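Local coordinates for protein SusD homolog (Bacteroides thetaiotaomicron VPI-5482, PDB 3FDH) that probably binds glycans at the outer membrane as a SusD/RagB-family protein, helping to capture them for uptake by the cell, at residues Y205-I210 with A218-V223. Sequence-based numbering, arbitrary orientation.
Sequences YTMRLI and ADYEKV
The side chains of Ile210 and Tyr220 cross at about a right angle where helix 191-208 gives way to the short connection into helix 216-228. From CB, Ile210 sends CG1 anti to its own backbone N (chi1 -161°), and this carries the longer branch to the second helix. CG1 lies near Tyr220 CE1 and OH. At the tip, Ile210 CD1 reaches two residues: it is 3.6 Å from Tyr220 CE1 and 3.6 Å from Asp219 CB. Selenomethionine Met207 takes the edge of the same ring. The bend at chi2 sets Met207 SE near the ring plane, 4.1 Å from Tyr220 CE1, in a Met-aromatic contact. The bend at chi3 turns the methyl CE toward Val223 CG2. A leucine in place of Tyr220 would probably leave the selenium without its aromatic partner and Ile210 CG1 with a gap beside it. One turn back, Thr206 presents its methyl to the other helix. Thr206 CG2 is 3.8 Å from Val223 CG2 and also touches the carbonyl O of Asp219. The Thr206 hydroxyl instead bonds back to Lys202 O in its own helix. A water bridges the helices on the more open side. It donates to Thr206 O at 2.7 Å and to Asp219 OD2 at 2.8 Å. Asp219 OD2 also takes a hydrogen bond with Ser213 OG, and Lys222 NZ lies 3.3 Å from Asp219 OD1 in a salt bridge, coming from above the carboxylate plane. Helix 335-348 packs against Met207, Tyr220 and Val223. The contact joins two consecutive helices of the largely helical SusD-type fold. No direct hydrogen bond links the segments; they meet through apolar packing and a bridging water, and the Asp219 charge is probably balanced mainly within its own helix.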
loop_
_atom_site.group_PDB
_atom_site.type_symbol
_atom_site.label_atom_id
_atom_site.label_comp_id
_atom_site.label_asym_id
_atom_site.label_seq_id
_atom_site.Cartn_x
_atom_site.Cartn_y
_atom_site.Cartn_z
ATOM N N TYR A 205 -1.321 -11.635 4.396
ATOM C CA TYR A 205 -0.977 -11.678 5.836
ATOM C C TYR A 205 -0.230 -12.944 6.229
ATOM O O TYR A 205 0.554 -12.941 7.166
ATOM C CB TYR A 205 -2.197 -11.478 6.734
ATOM C CG TYR A 205 -2.943 -10.174 6.479
ATOM C CD1 TYR A 205 -2.267 -8.976 6.251
ATOM C CD2 TYR A 205 -4.328 -10.135 6.533
ATOM C CE1 TYR A 205 -2.972 -7.796 6.027
ATOM C CE2 TYR A 205 -5.041 -8.958 6.335
ATOM C CZ TYR A 205 -4.374 -7.802 6.065
ATOM O OH TYR A 205 -5.121 -6.661 5.852
ATOM N N THR A 206 -0.472 -14.017 5.480
ATOM C CA THR A 206 0.267 -15.255 5.699
ATOM C C THR A 206 1.732 -15.025 5.322
ATOM O O THR A 206 2.668 -15.363 6.078
ATOM C CB THR A 206 -0.352 -16.448 4.944
ATOM O OG1 THR A 206 -1.687 -16.664 5.446
ATOM C CG2 THR A 206 0.505 -17.729 5.134
HETATM N N MSE A 207 1.936 -14.424 4.162
HETATM C CA MSE A 207 3.309 -14.154 3.718
HETATM C C MSE A 207 3.952 -13.133 4.647
HETATM O O MSE A 207 5.154 -13.179 4.928
HETATM C CB MSE A 207 3.343 -13.672 2.270
HETATM C CG MSE A 207 4.766 -13.543 1.763
HETATM SE SE MSE A 207 5.604 -15.222 1.495
HETATM C CE MSE A 207 4.652 -15.430 -0.105
ATOM N N ARG A 208 3.139 -12.221 5.172
ATOM C CA ARG A 208 3.690 -11.170 6.063
ATOM C C ARG A 208 4.450 -11.731 7.245
ATOM O O ARG A 208 5.489 -11.195 7.668
ATOM C CB ARG A 208 2.574 -10.284 6.603
ATOM C CG ARG A 208 3.113 -9.179 7.514
ATOM C CD ARG A 208 3.476 -7.931 6.717
ATOM N NE ARG A 208 2.250 -7.177 6.447
ATOM C CZ ARG A 208 1.727 -6.928 5.252
ATOM N NH1 ARG A 208 2.342 -7.277 4.144
ATOM N NH2 ARG A 208 0.610 -6.233 5.168
ATOM N N LEU A 209 3.930 -12.839 7.784
ATOM C CA LEU A 209 4.456 -13.400 9.048
ATOM C C LEU A 209 5.419 -14.568 8.877
ATOM O O LEU A 209 5.765 -15.254 9.820
ATOM C CB LEU A 209 3.322 -13.869 9.929
ATOM C CG LEU A 209 2.192 -12.909 10.276
ATOM C CD1 LEU A 209 1.343 -13.542 11.373
ATOM C CD2 LEU A 209 2.675 -11.550 10.693
ATOM N N ILE A 210 5.833 -14.764 7.655
ATOM C CA ILE A 210 6.648 -15.931 7.276
ATOM C C ILE A 210 7.919 -16.095 8.096
ATOM O O ILE A 210 8.313 -17.198 8.416
ATOM C CB ILE A 210 6.987 -15.922 5.757
ATOM C CG1 ILE A 210 7.400 -17.326 5.294
ATOM C CG2 ILE A 210 8.054 -14.853 5.423
ATOM C CD1 ILE A 210 6.296 -18.361 5.432
ATOM N N ALA A 218 4.387 -25.132 4.468
ATOM C CA ALA A 218 2.928 -25.213 4.673
ATOM C C ALA A 218 2.347 -23.819 4.438
ATOM O O ALA A 218 1.305 -23.655 3.775
ATOM C CB ALA A 218 2.584 -25.734 6.076
ATOM N N ASP A 219 3.074 -22.799 4.909
ATOM C CA ASP A 219 2.612 -21.407 4.748
ATOM C C ASP A 219 2.600 -20.991 3.281
ATOM O O ASP A 219 1.671 -20.323 2.817
ATOM C CB ASP A 219 3.384 -20.419 5.617
ATOM C CG ASP A 219 2.929 -20.465 7.050
ATOM O OD1 ASP A 219 1.893 -21.158 7.304
ATOM O OD2 ASP A 219 3.600 -19.836 7.909
ATOM N N TYR A 220 3.635 -21.378 2.552
ATOM C CA TYR A 220 3.669 -21.032 1.110
ATOM C C TYR A 220 2.508 -21.706 0.386
ATOM O O TYR A 220 1.892 -21.136 -0.555
ATOM C CB TYR A 220 4.987 -21.406 0.405
ATOM C CG TYR A 220 6.214 -20.793 1.032
ATOM C CD1 TYR A 220 6.240 -19.453 1.393
ATOM C CD2 TYR A 220 7.362 -21.547 1.242
ATOM C CE1 TYR A 220 7.377 -18.885 1.987
ATOM C CE2 TYR A 220 8.501 -20.986 1.813
ATOM C CZ TYR A 220 8.507 -19.652 2.190
ATOM O OH TYR A 220 9.640 -19.092 2.763
ATOM N N GLU A 221 2.195 -22.930 0.815
ATOM C CA GLU A 221 1.109 -23.681 0.163
ATOM C C GLU A 221 -0.237 -23.045 0.511
ATOM O O GLU A 221 -1.162 -23.022 -0.298
ATOM C CB GLU A 221 1.243 -25.183 0.455
ATOM C CG GLU A 221 2.514 -25.736 -0.259
ATOM C CD GLU A 221 2.951 -27.124 0.173
ATOM O OE1 GLU A 221 2.341 -27.700 1.089
ATOM O OE2 GLU A 221 3.939 -27.636 -0.402
ATOM N N LYS A 222 -0.317 -22.491 1.701
ATOM C CA LYS A 222 -1.534 -21.791 2.098
ATOM C C LYS A 222 -1.723 -20.568 1.218
ATOM O O LYS A 222 -2.818 -20.276 0.751
ATOM C CB LYS A 222 -1.490 -21.392 3.567
ATOM C CG LYS A 222 -1.814 -22.559 4.483
ATOM C CD LYS A 222 -1.428 -22.327 5.902
ATOM C CE LYS A 222 -2.054 -21.085 6.468
ATOM N NZ LYS A 222 -1.308 -20.656 7.699
ATOM N N VAL A 223 -0.639 -19.850 0.992
ATOM C CA VAL A 223 -0.696 -18.634 0.186
ATOM C C VAL A 223 -1.237 -19.023 -1.183
ATOM O O VAL A 223 -2.187 -18.442 -1.674
ATOM C CB VAL A 223 0.688 -17.918 0.042
ATOM C CG1 VAL A 223 0.636 -16.854 -1.067
ATOM C CG2 VAL A 223 1.143 -17.314 1.395
HETATM O O HOH W 1 3.197 -17.121 8.116
#